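Local coordinates for protein PlyP35 (Listeria phage P35, PDB 6S3Y) that probably anchors a phage endolysin to the Listeria cell wall through a C-terminal binding region built from two SH3-like units, at residues 13-18 and 64-69; 20-25 and 44-49; 29-32 and 36-39; 48-53 and 57-62. All blocks are in the same frame, centred on the assembly; numbering follows the deposited sequence. Where two conformers were deposited one is given.

Contact 1 of 4, residues 13-18 and 64-69; sequences VGYFQD and HSMAKV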
loop_
_atom_site.group_PDB
_atom_site.type_symbol
_atom_site.label_atom_id
_atom_site.label_comp_id
_atom_site.label_asym_id
_atom_site.label_seq_id
_atom_site.Cartn_x
_atom_site.Cartn_y
_atom_site.Cartn_z
ATOM N N VAL A 13 -0.845 -2.108 -7.698
ATOM C CA VAL A 13 -0.135 -3.106 -6.826
ATOM C C VAL A 13 -0.712 -3.117 -5.403
ATOM O O VAL A 13 -1.359 -2.103 -4.972
ATOM C CB VAL A 13 1.376 -2.832 -6.785
ATOM C CG1 VAL A 13 1.972 -2.786 -8.193
ATOM C CG2 VAL A 13 1.699 -1.549 -6.010
ATOM N N GLY A 14 -0.500 -4.235 -4.712
ATOM C CA GLY A 14 -0.537 -4.344 -3.236
ATOM C C GLY A 14 0.864 -4.250 -2.672
ATOM O O GLY A 14 1.837 -4.624 -3.360
ATOM N N TYR A 15 0.985 -3.797 -1.425
ATOM C CA TYR A 15 2.282 -3.415 -0.826
ATOM C C TYR A 15 2.693 -4.493 0.182
ATOM O O TYR A 15 2.065 -4.600 1.236
ATOM C CB TYR A 15 2.157 -2.002 -0.245
ATOM C CG TYR A 15 1.790 -1.014 -1.312
ATOM C CD1 TYR A 15 2.754 -0.460 -2.136
ATOM C CD2 TYR A 15 0.461 -0.717 -1.556
ATOM C CE1 TYR A 15 2.399 0.398 -3.158
ATOM C CE2 TYR A 15 0.096 0.150 -2.581
ATOM C CZ TYR A 15 1.072 0.705 -3.382
ATOM O OH TYR A 15 0.728 1.536 -4.412
ATOM N N PHE A 16 3.692 -5.288 -0.180
ATOM C CA PHE A 16 4.297 -6.322 0.701
ATOM C C PHE A 16 5.540 -5.697 1.325
ATOM O O PHE A 16 6.602 -5.657 0.668
ATOM C CB PHE A 16 4.558 -7.585 -0.116
ATOM C CG PHE A 16 4.978 -8.819 0.634
ATOM C CD1 PHE A 16 4.140 -9.409 1.574
ATOM C CD2 PHE A 16 6.186 -9.425 0.350
ATOM C CE1 PHE A 16 4.507 -10.590 2.198
ATOM C CE2 PHE A 16 6.559 -10.605 0.984
ATOM C CZ PHE A 16 5.713 -11.176 1.899
ATOM N N GLN A 17 5.378 -5.116 2.510
ATOM C CA GLN A 17 6.400 -4.236 3.148
ATOM C C GLN A 17 7.291 -5.060 4.073
ATOM O O GLN A 17 6.860 -6.153 4.495
ATOM C CB GLN A 17 5.696 -3.097 3.916
ATOM C CG GLN A 17 4.806 -2.197 3.061
ATOM C CD GLN A 17 5.564 -1.505 1.943
ATOM O OE1 GLN A 17 5.511 -1.918 0.775
ATOM N NE2 GLN A 17 6.296 -0.460 2.304
ATOM N N ASP A 18 8.480 -4.555 4.409
ATOM C CA ASP A 18 9.432 -5.275 5.296
ATOM C C ASP A 18 8.953 -5.204 6.751
ATOM O O ASP A 18 9.536 -5.916 7.583
ATOM C CB ASP A 18 10.866 -4.773 5.109
ATOM C CG ASP A 18 11.104 -3.313 5.453
ATOM O OD1 ASP A 18 10.135 -2.568 5.647
ATOM O OD2 ASP A 18 12.280 -2.923 5.502
ATOM N N HIS A 64 -4.632 -6.288 5.240
ATOM C CA HIS A 64 -5.650 -7.359 5.055
ATOM C C HIS A 64 -6.523 -7.067 3.833
ATOM O O HIS A 64 -6.897 -8.031 3.139
ATOM C CB HIS A 64 -6.480 -7.541 6.323
ATOM C CG HIS A 64 -7.479 -6.471 6.554
ATOM N ND1 HIS A 64 -7.142 -5.171 6.957
ATOM C CD2 HIS A 64 -8.804 -6.492 6.402
ATOM C CE1 HIS A 64 -8.235 -4.455 7.062
ATOM N NE2 HIS A 64 -9.266 -5.237 6.737
ATOM N N SER A 65 -6.829 -5.794 3.549
ATOM C CA SER A 65 -7.743 -5.441 2.423
ATOM C C SER A 65 -7.045 -5.600 1.077
ATOM O O SER A 65 -7.683 -5.535 0.047
ATOM C CB SER A 65 -8.342 -4.083 2.627
ATOM O OG SER A 65 -7.342 -3.074 2.635
HETATM N N MSE A 66 -5.718 -5.824 1.058
HETATM C CA MSE A 66 -4.994 -6.066 -0.183
HETATM C C MSE A 66 -4.808 -7.563 -0.483
HETATM O O MSE A 66 -4.127 -7.914 -1.452
HETATM C CB MSE A 66 -3.648 -5.356 -0.154
HETATM C CG MSE A 66 -3.784 -3.885 0.065
HETATM SE SE MSE A 66 -2.083 -3.089 0.442
HETATM C CE MSE A 66 -2.630 -1.222 0.667
ATOM N N ALA A 67 -5.414 -8.441 0.317
ATOM C CA ALA A 67 -5.276 -9.874 0.121
ATOM C C ALA A 67 -6.630 -10.555 0.298
ATOM O O ALA A 67 -7.199 -10.485 1.385
ATOM C CB ALA A 67 -4.263 -10.472 1.076
ATOM N N LYS A 68 -7.102 -11.214 -0.751
ATOM C CA LYS A 68 -8.386 -11.951 -0.773
ATOM C C LYS A 68 -8.066 -13.437 -0.590
ATOM O O LYS A 68 -7.440 -14.013 -1.492
ATOM C CB LYS A 68 -9.094 -11.634 -2.103
ATOM C CG LYS A 68 -10.470 -12.236 -2.283
ATOM C CD LYS A 68 -11.018 -11.964 -3.687
ATOM C CE LYS A 68 -10.130 -12.576 -4.759
ATOM N NZ LYS A 68 -10.636 -12.380 -6.135
ATOM N N VAL A 69 -8.449 -14.019 0.534
ATOM C CA VAL A 69 -8.155 -15.447 0.867
ATOM C C VAL A 69 -9.144 -16.347 0.084
ATOM O O VAL A 69 -10.341 -16.163 0.239
ATOM C CB VAL A 69 -8.272 -15.713 2.383
ATOM C CG1 VAL A 69 -8.120 -17.189 2.700
ATOM C CG2 VAL A 69 -7.287 -14.939 3.187
#
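Tyr15, on the strand 6-17, and Met66, at the end of the 3-10 turn 64-66, make most of this small buried contact. Residue 66 is a selenomethionine, carried as Met66 with an SE atom, so selenium stands where the native protein has sulfur. The sulfur-aromatic part is an edge contact: Met66 SE lies 5.4 Å from the centroid of the Tyr15 ring and 82° off the ring normal, a Met-aromatic pair in which the selenium sits beside the ring rather than over it. The apolar part belongs to the terminal methyl, with Met66 CE 3.8 Å from Tyr15 CD2 and near the ring plane. Both side chains leave with CG beside the backbone N, and beyond CG the Met66 chain runs extended (chi2 169°, chi3 -180°), carrying SE and CE across to the strand. Packing against the backbone completes the contact: Met66 SE is 3.7 Å from Tyr15 N and 4.2 Å from Gly14 CA. Here Gly14 brings no side chain to the point where the two backbones come nearest, Gly14 CA to Met66 CA being 5.7 Å. The turn itself is closed by the backbone hydrogen bond from Ala67 N to His64 O, 3.2 Å. Around the pair, Tyr134 meets the Tyr15 ring, Phe22 and His85 touch Met66, and Gly14 is hydrogen-bonded through its backbone to Trp31 of strand 27-32, while strand 67-72 leads on to pair with strand 78-89.

Contact 2 of 4, residues 20-25 and 44-49; sequences PQFLNS and SHWYTG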
loop_
_atom_site.group_PDB
_atom_site.type_symbol
_atom_site.label_atom_id
_atom_site.label_comp_id
_atom_site.label_asym_id
_atom_site.label_seq_id
_atom_site.Cartn_x
_atom_site.Cartn_y
_atom_site.Cartn_z
ATOM N N PRO A 20 5.031 -4.473 9.256
ATOM C CA PRO A 20 3.579 -4.298 9.189
ATOM C C PRO A 20 3.154 -2.846 9.484
ATOM O O PRO A 20 2.375 -2.631 10.382
ATOM C CB PRO A 20 3.068 -5.269 10.248
ATOM C CG PRO A 20 4.163 -5.248 11.296
ATOM C CD PRO A 20 5.452 -5.095 10.524
ATOM N N GLN A 21 3.660 -1.903 8.693
ATOM C CA GLN A 21 3.375 -0.455 8.839
ATOM C C GLN A 21 3.609 0.181 7.464
ATOM O O GLN A 21 4.438 -0.341 6.698
ATOM C CB GLN A 21 4.254 0.169 9.949
ATOM C CG GLN A 21 5.749 -0.131 9.804
ATOM C CD GLN A 21 6.697 0.180 10.953
ATOM O OE1 GLN A 21 6.748 -0.521 11.959
ATOM N NE2 GLN A 21 7.546 1.187 10.753
ATOM N N PHE A 22 2.899 1.271 7.164
ATOM C CA PHE A 22 3.044 2.019 5.902
ATOM C C PHE A 22 4.140 3.074 5.999
ATOM O O PHE A 22 4.716 3.405 4.953
ATOM C CB PHE A 22 1.684 2.579 5.533
ATOM C CG PHE A 22 0.714 1.524 5.085
ATOM C CD1 PHE A 22 0.906 0.842 3.888
ATOM C CD2 PHE A 22 -0.370 1.203 5.865
ATOM C CE1 PHE A 22 -0.003 -0.107 3.477
ATOM C CE2 PHE A 22 -1.278 0.253 5.452
ATOM C CZ PHE A 22 -1.098 -0.387 4.250
ATOM N N LEU A 23 4.422 3.587 7.189
ATOM C CA LEU A 23 5.473 4.625 7.421
ATOM C C LEU A 23 6.797 3.919 7.739
ATOM O O LEU A 23 6.772 2.960 8.548
ATOM C CB LEU A 23 5.029 5.514 8.593
ATOM C CG LEU A 23 6.031 6.578 9.062
ATOM C CD1 LEU A 23 6.184 7.676 8.065
ATOM C CD2 LEU A 23 5.659 7.172 10.422
ATOM N N ASN A 24 7.909 4.398 7.161
ATOM C CA ASN A 24 9.290 3.957 7.477
ATOM C C ASN A 24 9.429 2.463 7.158
ATOM O O ASN A 24 10.064 1.751 7.949
ATOM C CB ASN A 24 9.691 4.230 8.945
ATOM C CG ASN A 24 9.735 5.710 9.262
ATOM O OD1 ASN A 24 10.140 6.509 8.422
ATOM N ND2 ASN A 24 9.284 6.071 10.451
ATOM N N SER A 25 8.816 1.997 6.080
ATOM C CA SER A 25 8.918 0.599 5.599
ATOM C C SER A 25 9.328 0.613 4.126
ATOM O O SER A 25 9.036 1.568 3.431
ATOM C CB SER A 25 7.643 -0.174 5.837
ATOM O OG SER A 25 6.560 0.361 5.078
ATOM N N SER A 44 -4.840 -8.563 13.353
ATOM C CA SER A 44 -6.206 -8.252 12.856
ATOM C C SER A 44 -6.146 -7.560 11.495
ATOM O O SER A 44 -7.073 -7.747 10.728
ATOM C CB SER A 44 -6.987 -7.427 13.841
ATOM O OG SER A 44 -6.290 -6.232 14.088
ATOM N N HIS A 45 -5.101 -6.796 11.185
ATOM C CA HIS A 45 -5.038 -5.917 9.995
ATOM C C HIS A 45 -3.974 -6.374 8.993
ATOM O O HIS A 45 -3.927 -5.767 7.910
ATOM C CB HIS A 45 -4.855 -4.459 10.435
ATOM C CG HIS A 45 -6.110 -3.853 10.965
ATOM N ND1 HIS A 45 -6.731 -4.322 12.109
ATOM C CD2 HIS A 45 -6.867 -2.821 10.526
ATOM C CE1 HIS A 45 -7.831 -3.617 12.336
ATOM N NE2 HIS A 45 -7.936 -2.698 11.379
ATOM N N TRP A 46 -3.155 -7.365 9.298
ATOM C CA TRP A 46 -1.972 -7.697 8.465
ATOM C C TRP A 46 -1.832 -9.200 8.271
ATOM O O TRP A 46 -2.205 -9.987 9.161
ATOM C CB TRP A 46 -0.681 -7.128 9.050
ATOM C CG TRP A 46 -0.623 -5.632 9.057
ATOM C CD1 TRP A 46 -1.174 -4.801 9.990
ATOM C CD2 TRP A 46 0.001 -4.789 8.071
ATOM N NE1 TRP A 46 -0.944 -3.505 9.639
ATOM C CE2 TRP A 46 -0.222 -3.460 8.470
ATOM C CE3 TRP A 46 0.718 -5.026 6.895
ATOM C CZ2 TRP A 46 0.269 -2.374 7.749
ATOM C CZ3 TRP A 46 1.198 -3.954 6.179
ATOM C CH2 TRP A 46 0.991 -2.646 6.611
ATOM N N TYR A 47 -1.273 -9.556 7.117
ATOM C CA TYR A 47 -0.771 -10.889 6.741
ATOM C C TYR A 47 0.744 -10.774 6.691
ATOM O O TYR A 47 1.266 -9.678 6.449
ATOM C CB TYR A 47 -1.344 -11.355 5.390
ATOM C CG TYR A 47 -2.798 -11.725 5.428
ATOM C CD1 TYR A 47 -3.195 -13.000 5.778
ATOM C CD2 TYR A 47 -3.788 -10.797 5.146
ATOM C CE1 TYR A 47 -4.540 -13.344 5.841
ATOM C CE2 TYR A 47 -5.134 -11.121 5.221
ATOM C CZ TYR A 47 -5.509 -12.398 5.567
ATOM O OH TYR A 47 -6.828 -12.740 5.686
ATOM N N THR A 48 1.429 -11.898 6.860
ATOM C CA THR A 48 2.873 -11.996 6.604
ATOM C C THR A 48 3.115 -13.165 5.658
ATOM O O THR A 48 2.238 -14.007 5.525
ATOM C CB THR A 48 3.664 -12.104 7.916
ATOM O OG1 THR A 48 5.059 -12.058 7.609
ATOM C CG2 THR A 48 3.353 -13.362 8.685
ATOM N N GLY A 49 4.272 -13.189 5.022
ATOM C CA GLY A 49 4.733 -14.335 4.237
ATOM C C GLY A 49 6.198 -14.200 3.920
ATOM O O GLY A 49 6.823 -13.210 4.370
#
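The indole of Trp46 receives Pro20 over one face, in a contact made as much by backbone as by side chain. Pro20 CB stands 3.9 Å from the centroid of the five-membered ring of Trp46 and 17° off its normal, a CH-pi contact. Further along, Pro20 O lies over the same indole at 3.3 Å from Trp46 CE2, and Gln21 N comes to 3.5 Å from Trp46 CH2. Phe22 meets the far end of the indole at a slant: its ring and the six-membered ring have centroids 5.1 Å apart and planes at 44°, with Phe22 CE2 3.8 Å from Trp46 CZ2. This packing fastens the long loop between strands 6-17 and 27-32 of the SH3-like unit onto the start of the strand 46-53. With CG beside the backbone N (chi1 -66°), Trp46 turns its indole into the loop. The loop in turn is braced from within, since Ser25 OG donates to Gln21 O at 2.8 Å. Farther out, Tyr63 meets Trp46 edge-to-face, Trp89 and Met66 lie against the Phe22 ring, and Tyr134 OH is hydrogen-bonded to Phe22 O.

Contact 3 of 4, residues 29-32 and 36-39; sequences RQWK and KVKL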
loop_
_atom_site.group_PDB
_atom_site.type_symbol
_atom_site.label_atom_id
_atom_site.label_comp_id
_atom_site.label_asym_id
_atom_site.label_seq_id
_atom_site.Cartn_x
_atom_site.Cartn_y
_atom_site.Cartn_z
ATOM N N ARG A 29 7.919 -6.651 -1.936
ATOM C CA ARG A 29 7.259 -6.820 -3.255
ATOM C C ARG A 29 6.181 -5.743 -3.413
ATOM O O ARG A 29 5.509 -5.415 -2.420
ATOM C CB ARG A 29 6.570 -8.183 -3.407
ATOM C CG ARG A 29 7.522 -9.363 -3.421
ATOM C CD ARG A 29 8.331 -9.500 -4.679
ATOM N NE ARG A 29 9.135 -10.721 -4.674
ATOM C CZ ARG A 29 10.374 -10.812 -4.210
ATOM N NH1 ARG A 29 10.981 -9.766 -3.687
ATOM N NH2 ARG A 29 11.049 -11.941 -4.280
ATOM N N GLN A 30 5.999 -5.258 -4.635
ATOM C CA GLN A 30 4.801 -4.539 -5.081
ATOM C C GLN A 30 4.117 -5.471 -6.065
ATOM O O GLN A 30 4.468 -5.460 -7.249
ATOM C CB GLN A 30 5.216 -3.153 -5.585
ATOM C CG GLN A 30 5.560 -2.223 -4.431
ATOM C CD GLN A 30 5.875 -0.811 -4.840
ATOM O OE1 GLN A 30 5.701 -0.426 -5.988
ATOM N NE2 GLN A 30 6.393 -0.042 -3.890
ATOM N N TRP A 31 3.208 -6.287 -5.553
ATOM C CA TRP A 31 2.553 -7.363 -6.315
ATOM C C TRP A 31 1.425 -6.765 -7.159
ATOM O O TRP A 31 0.481 -6.181 -6.580
ATOM C CB TRP A 31 2.003 -8.436 -5.375
ATOM C CG TRP A 31 2.996 -9.429 -4.845
ATOM C CD1 TRP A 31 4.012 -10.058 -5.506
ATOM C CD2 TRP A 31 2.981 -9.995 -3.520
ATOM N NE1 TRP A 31 4.645 -10.943 -4.675
ATOM C CE2 TRP A 31 4.017 -10.944 -3.459
ATOM C CE3 TRP A 31 2.176 -9.794 -2.390
ATOM C CZ2 TRP A 31 4.282 -11.680 -2.310
ATOM C CZ3 TRP A 31 2.422 -10.533 -1.261
ATOM C CH2 TRP A 31 3.457 -11.463 -1.225
ATOM N N LYS A 32 1.476 -7.004 -8.470
ATOM C CA LYS A 32 0.405 -6.608 -9.417
ATOM C C LYS A 32 -0.933 -7.173 -8.937
ATOM O O LYS A 32 -0.973 -8.332 -8.443
ATOM C CB LYS A 32 0.759 -7.115 -10.821
ATOM C CG LYS A 32 -0.090 -6.514 -11.928
ATOM C CD LYS A 32 0.362 -6.944 -13.311
ATOM C CE LYS A 32 0.401 -8.453 -13.482
ATOM N NZ LYS A 32 0.827 -8.856 -14.844
ATOM N N LYS A 36 -1.184 -14.351 -7.263
ATOM C CA LYS A 36 -1.545 -15.405 -6.288
ATOM C C LYS A 36 -0.334 -15.661 -5.383
ATOM O O LYS A 36 0.787 -15.783 -5.901
ATOM C CB LYS A 36 -2.035 -16.670 -7.001
ATOM C CG LYS A 36 -3.333 -16.417 -7.764
ATOM C CD LYS A 36 -3.993 -17.673 -8.254
ATOM C CE LYS A 36 -5.364 -17.332 -8.786
ATOM N NZ LYS A 36 -6.090 -18.576 -9.052
ATOM N N VAL A 37 -0.578 -15.721 -4.069
ATOM C CA VAL A 37 0.514 -15.793 -3.058
ATOM C C VAL A 37 0.100 -16.747 -1.955
ATOM O O VAL A 37 -1.110 -17.121 -1.842
ATOM C CB VAL A 37 0.831 -14.384 -2.506
ATOM C CG1 VAL A 37 1.343 -13.458 -3.597
ATOM C CG2 VAL A 37 -0.366 -13.741 -1.815
ATOM N N LYS A 38 1.074 -17.091 -1.105
ATOM C CA LYS A 38 0.810 -17.810 0.158
ATOM C C LYS A 38 1.178 -16.866 1.313
ATOM O O LYS A 38 2.249 -16.252 1.262
ATOM C CB LYS A 38 1.613 -19.110 0.186
ATOM C CG LYS A 38 1.381 -19.963 1.454
ATOM C CD LYS A 38 2.280 -21.181 1.570
ATOM C CE LYS A 38 3.759 -20.852 1.659
ATOM N NZ LYS A 38 4.587 -22.039 1.374
ATOM N N LEU A 39 0.302 -16.774 2.303
ATOM C CA LEU A 39 0.426 -15.816 3.420
ATOM C C LEU A 39 0.018 -16.538 4.706
ATOM O O LEU A 39 -0.618 -17.588 4.626
ATOM C CB LEU A 39 -0.479 -14.597 3.177
ATOM C CG LEU A 39 -0.106 -13.692 2.007
ATOM C CD1 LEU A 39 -1.185 -12.654 1.763
ATOM C CD2 LEU A 39 1.230 -13.002 2.171
#
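Trp31 and Val37 reach toward each other from opposite directions, and their first torsions aim them. In Trp31, CG lies opposite the carbonyl carbon (chi1 -80°), and the second torsion of -42° then turns the indole so that it presents a face to Val37. In Val37, CG1 is likewise placed opposite the carbonyl carbon, which points that methyl at the indole. The result is a centred CH-pi contact: CG1 of Val37 sits 3.5 Å from the centroid of the Trp31 six-membered ring, only 7° off the normal. Val37 CG1 is therefore almost equally far from all six ring atoms, 3.7 Å from Trp31 CZ2 and 3.9 Å from Trp31 CZ3. One methyl thus does most of the touching.

The two segments end and begin the successive strands 27-32 and 36-41, which belong to different sheets of the SH3-like unit, so the contact is side-chain packing between the two sheets; the nearest backbone approach, Trp31 CA to Lys36 CA, is 9.0 Å. Leu39, two residues on from Val37, adds a looser touch: Leu39 CD2 comes to 4.3 Å from Trp31 CH2, at the edge of the indole. The opposite face of the Trp31 indole carries Arg29 CB, 3.6 Å above the plane and offset toward the NE1 edge. Phe16 also stacks on Trp31, and Ile62 and Ile82 pack against it. Val37 and Leu39 are joined by backbone hydrogen bonds to Ala80 and Val78 of strand 78-89.

Contact 4 of 4, residues 48-53 and 57-62; sequences TGVVKD and SVRGYI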
loop_
_atom_site.group_PDB
_atom_site.type_symbol
_atom_site.label_atom_id
_atom_site.label_comp_id
_atom_site.label_asym_id
_atom_site.label_seq_id
_atom_site.Cartn_x
_atom_site.Cartn_y
_atom_site.Cartn_z
ATOM N N THR A 48 1.429 -11.898 6.860
ATOM C CA THR A 48 2.873 -11.996 6.604
ATOM C C THR A 48 3.115 -13.165 5.658
ATOM O O THR A 48 2.238 -14.007 5.525
ATOM C CB THR A 48 3.664 -12.104 7.916
ATOM O OG1 THR A 48 5.059 -12.058 7.609
ATOM C CG2 THR A 48 3.353 -13.362 8.685
ATOM N N GLY A 49 4.272 -13.189 5.022
ATOM C CA GLY A 49 4.733 -14.335 4.237
ATOM C C GLY A 49 6.198 -14.200 3.920
ATOM O O GLY A 49 6.823 -13.210 4.370
ATOM N N VAL A 50 6.713 -15.160 3.157
ATOM C CA VAL A 50 8.128 -15.201 2.751
ATOM C C VAL A 50 8.190 -15.305 1.226
ATOM O O VAL A 50 7.315 -15.933 0.646
ATOM C CB VAL A 50 8.804 -16.374 3.468
ATOM C CG1 VAL A 50 10.211 -16.610 2.965
ATOM C CG2 VAL A 50 8.831 -16.115 4.968
ATOM N N VAL A 51 9.196 -14.665 0.637
ATOM C CA VAL A 51 9.558 -14.759 -0.800
ATOM C C VAL A 51 11.069 -15.036 -0.864
ATOM O O VAL A 51 11.759 -14.902 0.185
ATOM C CB VAL A 51 9.137 -13.410 -1.415
ATOM C CG1 VAL A 51 10.120 -12.329 -1.165
ATOM C CG2 VAL A 51 8.453 -13.477 -2.724
ATOM N N LYS A 52 11.574 -15.387 -2.032
ATOM C CA LYS A 52 13.029 -15.612 -2.250
ATOM C C LYS A 52 13.616 -14.417 -2.981
ATOM O O LYS A 52 13.112 -14.111 -4.061
ATOM C CB LYS A 52 13.271 -16.871 -3.095
ATOM C CG LYS A 52 12.633 -18.137 -2.566
ATOM C CD LYS A 52 13.092 -18.564 -1.180
ATOM C CE LYS A 52 14.220 -19.583 -1.180
ATOM N NZ LYS A 52 15.500 -18.978 -1.626
ATOM N N ASP A 53 14.624 -13.762 -2.412
ATOM C CA ASP A 53 15.505 -12.813 -3.141
ATOM C C ASP A 53 16.842 -13.531 -3.346
ATOM O O ASP A 53 17.640 -13.589 -2.378
ATOM C CB ASP A 53 15.664 -11.481 -2.409
ATOM C CG ASP A 53 14.442 -10.578 -2.440
ATOM O OD1 ASP A 53 13.545 -10.775 -3.285
ATOM O OD2 ASP A 53 14.426 -9.633 -1.644
ATOM N N SER A 57 15.573 -16.287 1.906
ATOM C CA SER A 57 14.158 -16.112 2.306
ATOM C C SER A 57 14.010 -14.738 2.969
ATOM O O SER A 57 14.739 -14.480 3.930
ATOM C CB SER A 57 13.697 -17.183 3.236
ATOM O OG SER A 57 13.284 -18.301 2.516
ATOM N N VAL A 58 13.071 -13.919 2.509
ATOM C CA VAL A 58 12.827 -12.553 3.044
ATOM C C VAL A 58 11.352 -12.461 3.429
ATOM O O VAL A 58 10.492 -12.935 2.667
ATOM C CB VAL A 58 13.225 -11.478 2.028
ATOM C CG1 VAL A 58 12.480 -11.626 0.725
ATOM C CG2 VAL A 58 13.000 -10.098 2.602
ATOM N N ARG A 59 11.075 -11.921 4.617
ATOM C CA ARG A 59 9.709 -11.841 5.172
ATOM C C ARG A 59 9.098 -10.492 4.784
ATOM O O ARG A 59 9.800 -9.477 4.814
ATOM C CB ARG A 59 9.715 -12.046 6.689
ATOM C CG ARG A 59 8.336 -11.957 7.312
ATOM C CD ARG A 59 8.264 -12.587 8.689
ATOM N NE ARG A 59 8.545 -14.012 8.660
ATOM C CZ ARG A 59 7.673 -14.957 8.362
ATOM N NH1 ARG A 59 6.439 -14.670 7.999
ATOM N NH2 ARG A 59 8.071 -16.215 8.360
ATOM N N GLY A 60 7.811 -10.490 4.483
ATOM C CA GLY A 60 7.053 -9.252 4.281
ATOM C C GLY A 60 5.700 -9.300 4.951
ATOM O O GLY A 60 5.312 -10.354 5.500
ATOM N N TYR A 61 5.013 -8.158 4.895
ATOM C CA TYR A 61 3.720 -7.926 5.558
ATOM C C TYR A 61 2.820 -7.167 4.581
ATOM O O TYR A 61 3.270 -6.171 4.005
ATOM C CB TYR A 61 3.937 -7.114 6.842
ATOM C CG TYR A 61 4.852 -7.786 7.832
ATOM C CD1 TYR A 61 6.225 -7.627 7.761
ATOM C CD2 TYR A 61 4.339 -8.602 8.818
ATOM C CE1 TYR A 61 7.079 -8.280 8.652
ATOM C CE2 TYR A 61 5.162 -9.243 9.731
ATOM C CZ TYR A 61 6.542 -9.087 9.640
ATOM O OH TYR A 61 7.401 -9.714 10.488
ATOM N N ILE A 62 1.566 -7.580 4.474
ATOM C CA ILE A 62 0.618 -6.904 3.569
ATOM C C ILE A 62 -0.712 -6.715 4.287
ATOM O O ILE A 62 -1.177 -7.626 4.994
ATOM C CB ILE A 62 0.505 -7.667 2.224
ATOM C CG1 ILE A 62 -0.395 -6.906 1.253
ATOM C CG2 ILE A 62 0.048 -9.095 2.424
ATOM C CD1 ILE A 62 -0.183 -7.289 -0.203
#
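Residues 48-53 and 57-62, on strands 46-53 and 56-63, run antiparallel as the two arms of a beta hairpin, 4.5 Å apart at their closest with their directions at 142°, and hydrogen-bonded pairs Gly49-Gly60 and Val51-Val58 alternate with non-hydrogen-bonded ones. In the second of these pairs Val58 N is 2.8 Å from Val51 O. Side chains of Thr48, Val50, Lys52, Ser57, Arg59 and Tyr61 share one face of the hairpin. There Thr48 OG1, set opposite its own backbone N by a chi1 of -174°, does two jobs: it donates to Gly60 O at 2.7 Å and accepts from Arg59 NH1 at 3.0 Å. The arginine bond is made in the guanidinium plane at an N-H...O angle of 163°. Arg59 bends at chi3 to reach across to the partner strand, and Val50 CG2 lies over one face of its guanidinium, toward the rim, 3.5 Å above the plane. The Tyr61 ring has Thr48 OG1 over a face, 3.5 Å from Tyr61 CE2. Val50 CG1 packs on Ser57 OG at 3.5 Å. On the other face, Val51 and Val58 lie side by side toward Val28. At the hairpin end Asp53 is salt-bridged to Arg29. Gly60 O is gripped from opposite sides of its carbonyl plane by Thr48 OG1 and Gly49 N, so the threonine reinforces a backbone bond and, through its hydroxyl, ties the arginine to the hairpin.

How the contacts relate
All four contacts fall within one SH3-like unit, their centres 7 to 13 Å apart. Contact 1 spans the longest chain interval, and the others lie between its ends: the turn from strand 27-32 to strand 36-41 (contact 3) falls between the segments of contact 2, whose second segment shares Thr48 and Gly49 with contact 4, the hairpin. Strands 6-17 and 27-32 are neighbours in one sheet; 36-41, 46-53 and 56-63 belong to a second sheet. Probable hydrogen bonds join the contacts directly: Gln17 O with Tyr61 N links contacts 1 and 4, and Tyr47 N with Ile62 O links contacts 2 and 4. Together they tie these two sheets and the 20-25 loop into one compact unit.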